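Local atomic coordinates of putative iron-uptake ABC transport system,periplasmic iron-binding protein (Campylobacter jejuni, PDB entry 3E13), a protein that binds a ferric ion in its interdomain cleft and probably delivers it to an ABC transporter for iron uptake across the inner membrane. Residues A[101-106]-A[196-201]; A[10-15]-A[268-273]. All coordinates share one frame; numbering follows the deposited sequence.

In the fold
Both contacts are buried and meet at the same ferric ion: interaction 1 brings Tyr-199 and Tyr-200 to it, interaction 2 His-11 and Tyr-12, and Tyr-143 from helix 142-155 completes the site. Interaction 1 lies nearer the middle of the chain and is the larger, a backbone-bonded ladder between strands 97-109 and 193-197 that runs on into helix 198-205. In interaction 2 no backbone atoms bond directly across; side chains and one water join the loop before helix 14-26 to the loop after helix 260-268, through a salt-bridge network and an amide over a ring, reaching partly exposed Ala-14 and Ser-269. The two are tied directly by the salt bridge from Arg-102 to Glu-272.

Interaction 1 (A[101-106]-A[196-201]); sequences KRARII and MNTYYI. With FE (Fe (III) ion), chain B.
A guanidinium lying against an iron-binding tyrosine is the striking feature here: CE2 of Tyr-199 sits 3.2 Å above the plane of the Arg-102 guanidinium, over its centre, with the two planes 37° apart. Bends at chi2 (-97°) and chi3 (-61°) turn the guanidinium across the ring and bring Arg-102 NH1 to 3.0 Å from the Tyr-199 OH, while NH2 is held by Glu-272 in a salt bridge. The positive charge probably helps keep this tyrosine as a phenolate. Tyr-199 OH binds the iron at 2.1 Å and accepts a hydrogen bond from Asn-197 ND2 at 2.9 Å, lying in the plane of that amide. The other end of the amide, OD1, takes a weak bond from Arg-104 NH1, whose stronger partner is Asp-179.

The backbones pair antiparallel: Ile-105 N reaches Met-196 O at 2.8 Å, and Met-196 N returns to Ile-105 O. Thr-198 N also bonds Ala-103 O (2.9 Å), past the last bridged pair, Arg-104 with Asn-197. On the face away from those two side chains, Ile-105 CD1 packs on Met-196 CG at 3.9 Å. A strand running straight into a helix that presents consecutive tyrosines to iron is characteristic of the ferric-binding proteins of the periplasmic binding protein fold.

Interaction 2 (A[10-15]-A[268-273]); sequences RHYNAD and DSNYEF. With FE (Fe (III) ion), chain B.
The Tyr-12 ring is sandwiched: over the centre of one face stands the amide nitrogen of Asn-270, ND2, 3.4 Å above the plane, and toward the rim of the other lies the imidazole of His-11. Arg-10 NE is at the ring edge. The Arg-10 guanidinium in turn carries Tyr-12 CD1 over one face and a carboxylate at each of two edges. Bent at chi3 (59°), Arg-10 grips Asp-15 side-on, NE to OD1 at 2.7 Å and NH2 to OD2 at 2.9 Å; it meets Glu-272, extended beyond CG, end-on, NH2 to OE1 at 3.1 Å and NH1 shared between OE1 and OE2. The Glu-272 carboxylate is only 19° from the guanidinium plane, and its syn lone pairs take these bonds, whereas Asn-270 ND2 reaches Glu-272 OE1 (2.8 Å) from above the carboxylate plane. Three donors converge on OE1. The Asn-270 amide is held at both ends, ND2 by OE1 and OD1 by a water that Ala-14 N also binds.

Tyr-12, packed on both faces, binds iron through OH at 1.9 Å, beside His-11 NE2 at 2.2 Å; Arg-102 also donates to that OH. Glu-272 OE2 has a further partner in Thr-100. The contact joins the loop leading into helix 14-26 to the loop between helix 260-268 and strand 273-274, with Leu-203 of helix 198-205 against Asn-270 and Leu-266 of helix 260-268 against Arg-10.

Interaction 1 (A[101-106]-A[196-201])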
loop_
_atom_site.group_PDB
_atom_site.type_symbol
_atom_site.label_atom_id
_atom_site.label_comp_id
_atom_site.label_asym_id
_atom_site.label_seq_id
_atom_site.Cartn_x
_atom_site.Cartn_y
_atom_site.Cartn_z
ATOM N N LYS A 101 2.599 1.332 -7.606
ATOM C CA LYS A 101 2.285 -0.012 -7.209
ATOM C C LYS A 101 3.272 -0.474 -6.132
ATOM O O LYS A 101 4.418 0.002 -6.036
ATOM C CB LYS A 101 2.376 -1.016 -8.395
ATOM C CG LYS A 101 1.282 -0.829 -9.411
ATOM C CD LYS A 101 1.695 -1.387 -10.813
ATOM C CE LYS A 101 1.649 -2.900 -10.846
ATOM N NZ LYS A 101 2.218 -3.446 -12.171
ATOM N N ARG A 102 2.811 -1.404 -5.322
ATOM C CA ARG A 102 3.631 -2.076 -4.298
ATOM C C ARG A 102 3.151 -3.522 -4.150
ATOM O O ARG A 102 2.039 -3.820 -4.459
ATOM C CB ARG A 102 3.573 -1.300 -2.966
ATOM C CG ARG A 102 2.145 -1.048 -2.449
ATOM C CD ARG A 102 1.573 0.357 -2.819
ATOM N NE ARG A 102 2.362 1.436 -2.259
ATOM C CZ ARG A 102 2.438 1.801 -0.975
ATOM N NH1 ARG A 102 1.749 1.165 -0.052
ATOM N NH2 ARG A 102 3.169 2.842 -0.619
ATOM N N ALA A 103 4.012 -4.425 -3.708
ATOM C CA ALA A 103 3.674 -5.822 -3.569
ATOM C C ALA A 103 3.791 -6.220 -2.083
ATOM O O ALA A 103 4.754 -5.820 -1.421
ATOM C CB ALA A 103 4.620 -6.669 -4.423
ATOM N N ARG A 104 2.801 -6.973 -1.582
ATOM C CA ARG A 104 2.813 -7.428 -0.215
ATOM C C ARG A 104 3.370 -8.863 -0.244
ATOM O O ARG A 104 2.727 -9.808 -0.743
ATOM C CB ARG A 104 1.431 -7.333 0.423
ATOM C CG ARG A 104 1.488 -7.430 1.937
ATOM C CD ARG A 104 0.399 -6.679 2.593
ATOM N NE ARG A 104 0.560 -6.564 4.041
ATOM C CZ ARG A 104 1.371 -5.698 4.661
ATOM N NH1 ARG A 104 2.144 -4.903 3.951
ATOM N NH2 ARG A 104 1.467 -5.648 5.992
ATOM N N ILE A 105 4.585 -8.990 0.274
ATOM C CA ILE A 105 5.343 -10.238 0.179
ATOM C C ILE A 105 5.593 -10.847 1.522
ATOM O O ILE A 105 5.146 -10.316 2.566
ATOM C CB ILE A 105 6.667 -9.996 -0.619
ATOM C CG1 ILE A 105 7.535 -8.894 -0.001
ATOM C CG2 ILE A 105 6.279 -9.552 -2.078
ATOM C CD1 ILE A 105 8.222 -9.256 1.297
ATOM N N ILE A 106 6.293 -11.970 1.536
ATOM C CA ILE A 106 6.649 -12.616 2.811
ATOM C C ILE A 106 8.176 -12.518 2.903
ATOM O O ILE A 106 8.896 -12.996 2.019
ATOM C CB ILE A 106 6.181 -14.061 2.859
ATOM C CG1 ILE A 106 4.666 -14.168 2.742
ATOM C CG2 ILE A 106 6.638 -14.752 4.182
ATOM C CD1 ILE A 106 4.166 -15.581 2.380
ATOM N N MET A 196 4.962 -8.108 4.679
ATOM C CA MET A 196 5.345 -6.721 4.485
ATOM C C MET A 196 5.428 -6.285 3.008
ATOM O O MET A 196 5.584 -7.113 2.124
ATOM C CB MET A 196 6.695 -6.424 5.175
ATOM C CG MET A 196 7.901 -7.183 4.593
ATOM S SD MET A 196 9.488 -6.852 5.395
ATOM C CE MET A 196 9.598 -5.141 5.140
ATOM N N ASN A 197 5.373 -4.980 2.765
ATOM C CA ASN A 197 5.438 -4.431 1.423
ATOM C C ASN A 197 6.895 -4.296 0.979
ATOM O O ASN A 197 7.837 -4.072 1.768
ATOM C CB ASN A 197 4.769 -3.061 1.318
ATOM C CG ASN A 197 3.258 -3.106 1.418
ATOM O OD1 ASN A 197 2.609 -4.152 1.177
ATOM N ND2 ASN A 197 2.666 -1.950 1.750
ATOM N N THR A 198 7.099 -4.481 -0.312
ATOM C CA THR A 198 8.418 -4.502 -0.878
ATOM C C THR A 198 9.224 -3.230 -0.657
ATOM O O THR A 198 10.440 -3.283 -0.377
ATOM C CB THR A 198 8.337 -4.725 -2.398
ATOM O OG1 THR A 198 7.278 -3.917 -2.975
ATOM C CG2 THR A 198 8.024 -6.163 -2.782
ATOM N N TYR A 199 8.575 -2.075 -0.821
ATOM C CA TYR A 199 9.293 -0.799 -0.752
ATOM C C TYR A 199 9.953 -0.577 0.596
ATOM O O TYR A 199 10.959 0.073 0.695
ATOM C CB TYR A 199 8.414 0.395 -1.169
ATOM C CG TYR A 199 7.187 0.533 -0.357
ATOM C CD1 TYR A 199 7.203 1.264 0.814
ATOM C CD2 TYR A 199 6.018 -0.126 -0.723
ATOM C CE1 TYR A 199 6.106 1.325 1.604
ATOM C CE2 TYR A 199 4.895 -0.061 0.071
ATOM C CZ TYR A 199 4.935 0.677 1.214
ATOM O OH TYR A 199 3.826 0.737 2.052
ATOM N N TYR A 200 9.376 -1.142 1.664
ATOM C CA TYR A 200 10.025 -0.981 2.973
ATOM C C TYR A 200 11.407 -1.613 3.002
ATOM O O TYR A 200 12.285 -1.111 3.712
ATOM C CB TYR A 200 9.192 -1.573 4.137
ATOM C CG TYR A 200 7.924 -0.761 4.379
ATOM C CD1 TYR A 200 8.000 0.539 4.814
ATOM C CD2 TYR A 200 6.649 -1.323 4.196
ATOM C CE1 TYR A 200 6.841 1.295 5.038
ATOM C CE2 TYR A 200 5.518 -0.587 4.369
ATOM C CZ TYR A 200 5.598 0.708 4.793
ATOM O OH TYR A 200 4.503 1.468 5.004
ATOM N N ILE A 201 11.622 -2.711 2.259
ATOM C CA ILE A 201 12.950 -3.333 2.221
ATOM C C ILE A 201 13.943 -2.352 1.599
ATOM O O ILE A 201 15.055 -2.190 2.090
ATOM C CB ILE A 201 12.943 -4.698 1.449
ATOM C CG1 ILE A 201 12.009 -5.659 2.171
ATOM C CG2 ILE A 201 14.362 -5.239 1.274
ATOM C CD1 ILE A 201 11.766 -6.938 1.449
HETATM FE FE FE B . 3.416 2.148 3.518
#

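Interaction 2 (A[10-15]-A[268-273])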
loop_
_atom_site.group_PDB
_atom_site.type_symbol
_atom_site.label_atom_id
_atom_site.label_comp_id
_atom_site.label_asym_id
_atom_site.label_seq_id
_atom_site.Cartn_x
_atom_site.Cartn_y
_atom_site.Cartn_z
ATOM N N ARG A 10 -0.549 8.497 3.198
ATOM C CA ARG A 10 0.846 8.123 2.975
ATOM C C ARG A 10 1.661 8.508 4.232
ATOM O O ARG A 10 1.145 9.190 5.145
ATOM C CB ARG A 10 1.389 8.744 1.688
ATOM C CG ARG A 10 0.904 8.009 0.466
ATOM C CD ARG A 10 1.365 8.614 -0.845
ATOM N NE ARG A 10 2.814 8.681 -0.997
ATOM C CZ ARG A 10 3.583 7.708 -1.597
ATOM N NH1 ARG A 10 3.051 6.585 -2.085
ATOM N NH2 ARG A 10 4.898 7.921 -1.718
ATOM N N HIS A 11 2.883 8.024 4.339
ATOM C CA HIS A 11 3.645 8.149 5.568
ATOM C C HIS A 11 5.142 8.063 5.269
ATOM O O HIS A 11 5.876 7.260 5.878
ATOM C CB HIS A 11 3.169 7.049 6.548
ATOM C CG HIS A 11 2.837 5.750 5.864
ATOM N ND1 HIS A 11 1.564 5.434 5.438
ATOM C CD2 HIS A 11 3.629 4.706 5.492
ATOM C CE1 HIS A 11 1.594 4.247 4.829
ATOM N NE2 HIS A 11 2.835 3.779 4.872
ATOM N N TYR A 12 5.562 8.906 4.319
ATOM C CA TYR A 12 6.896 8.834 3.733
ATOM C C TYR A 12 7.576 10.184 3.664
ATOM O O TYR A 12 6.969 11.191 3.280
ATOM C CB TYR A 12 6.812 8.270 2.318
ATOM C CG TYR A 12 6.011 6.991 2.234
ATOM C CD1 TYR A 12 4.789 6.958 1.552
ATOM C CD2 TYR A 12 6.389 5.859 2.914
ATOM C CE1 TYR A 12 4.019 5.830 1.483
ATOM C CE2 TYR A 12 5.619 4.731 2.859
ATOM C CZ TYR A 12 4.457 4.685 2.148
ATOM O OH TYR A 12 3.746 3.503 2.163
ATOM N N ASN A 13 8.850 10.188 4.020
ATOM C CA ASN A 13 9.667 11.382 3.892
ATOM C C ASN A 13 9.820 11.848 2.471
ATOM O O ASN A 13 9.900 13.036 2.203
ATOM C CB ASN A 13 11.032 11.113 4.483
ATOM C CG ASN A 13 11.145 11.617 5.844
ATOM O OD1 ASN A 13 10.164 11.583 6.616
ATOM N ND2 ASN A 13 12.302 12.170 6.165
ATOM N N ALA A 14 9.828 10.921 1.515
ATOM C CA ALA A 14 9.955 11.291 0.113
ATOM C C ALA A 14 8.875 12.226 -0.380
ATOM O O ALA A 14 9.080 13.055 -1.267
ATOM C CB ALA A 14 9.999 10.037 -0.790
ATOM N N ASP A 15 7.692 12.143 0.208
ATOM C CA ASP A 15 6.591 12.980 -0.211
ATOM C C ASP A 15 6.859 14.464 0.025
ATOM O O ASP A 15 6.343 15.300 -0.734
ATOM C CB ASP A 15 5.342 12.561 0.543
ATOM C CG ASP A 15 4.861 11.217 0.098
ATOM O OD1 ASP A 15 3.721 10.822 0.450
ATOM O OD2 ASP A 15 5.518 10.554 -0.714
ATOM N N ASP A 268 13.102 5.899 -6.950
ATOM C CA ASP A 268 14.465 6.132 -6.504
ATOM C C ASP A 268 14.606 6.430 -5.004
ATOM O O ASP A 268 15.618 6.032 -4.380
ATOM C CB ASP A 268 15.121 7.239 -7.287
ATOM C CG ASP A 268 15.571 6.798 -8.667
ATOM O OD1 ASP A 268 15.269 5.666 -9.193
ATOM O OD2 ASP A 268 16.217 7.618 -9.345
ATOM N N SER A 269 13.645 7.169 -4.473
ATOM C CA SER A 269 13.675 7.633 -3.108
ATOM C C SER A 269 12.699 6.900 -2.174
ATOM O O SER A 269 12.955 6.864 -0.980
ATOM C CB SER A 269 13.433 9.149 -3.043
ATOM O OG SER A 269 14.538 9.820 -3.681
ATOM N N ASN A 270 11.638 6.319 -2.718
ATOM C CA ASN A 270 10.681 5.557 -1.915
ATOM C C ASN A 270 10.575 4.089 -2.245
ATOM O O ASN A 270 9.850 3.374 -1.564
ATOM C CB ASN A 270 9.285 6.218 -1.884
ATOM C CG ASN A 270 8.611 6.051 -0.535
ATOM O OD1 ASN A 270 9.239 6.350 0.498
ATOM N ND2 ASN A 270 7.370 5.571 -0.532
ATOM N N TYR A 271 11.309 3.624 -3.263
ATOM C CA TYR A 271 11.430 2.227 -3.598
ATOM C C TYR A 271 10.142 1.538 -4.007
ATOM O O TYR A 271 10.066 0.332 -3.954
ATOM C CB TYR A 271 12.198 1.488 -2.470
ATOM C CG TYR A 271 13.503 2.249 -2.235
ATOM C CD1 TYR A 271 14.545 2.173 -3.151
ATOM C CD2 TYR A 271 13.614 3.172 -1.209
ATOM C CE1 TYR A 271 15.668 2.929 -2.980
ATOM C CE2 TYR A 271 14.742 3.902 -1.023
ATOM C CZ TYR A 271 15.772 3.779 -1.917
ATOM O OH TYR A 271 16.917 4.555 -1.789
ATOM N N GLU A 272 9.199 2.336 -4.497
ATOM C CA GLU A 272 7.937 1.814 -5.016
ATOM C C GLU A 272 8.078 1.532 -6.491
ATOM O O GLU A 272 9.085 1.899 -7.112
ATOM C CB GLU A 272 6.795 2.774 -4.759
ATOM C CG GLU A 272 6.536 3.046 -3.273
ATOM C CD GLU A 272 5.494 4.115 -3.042
ATOM O OE1 GLU A 272 5.885 5.291 -2.908
ATOM O OE2 GLU A 272 4.303 3.754 -2.995
ATOM N N PHE A 273 7.100 0.834 -7.050
ATOM C CA PHE A 273 7.039 0.609 -8.516
ATOM C C PHE A 273 6.287 1.766 -9.154
ATOM O O PHE A 273 5.150 2.079 -8.769
ATOM C CB PHE A 273 6.337 -0.714 -8.859
ATOM C CG PHE A 273 6.974 -1.935 -8.246
ATOM C CD1 PHE A 273 6.332 -2.628 -7.261
ATOM C CD2 PHE A 273 8.171 -2.431 -8.731
ATOM C CE1 PHE A 273 6.942 -3.770 -6.690
ATOM C CE2 PHE A 273 8.765 -3.562 -8.157
ATOM C CZ PHE A 273 8.121 -4.214 -7.157
HETATM FE FE FE B . 3.416 2.148 3.518
HETATM O O HOH W 1 10.423 8.178 1.909
#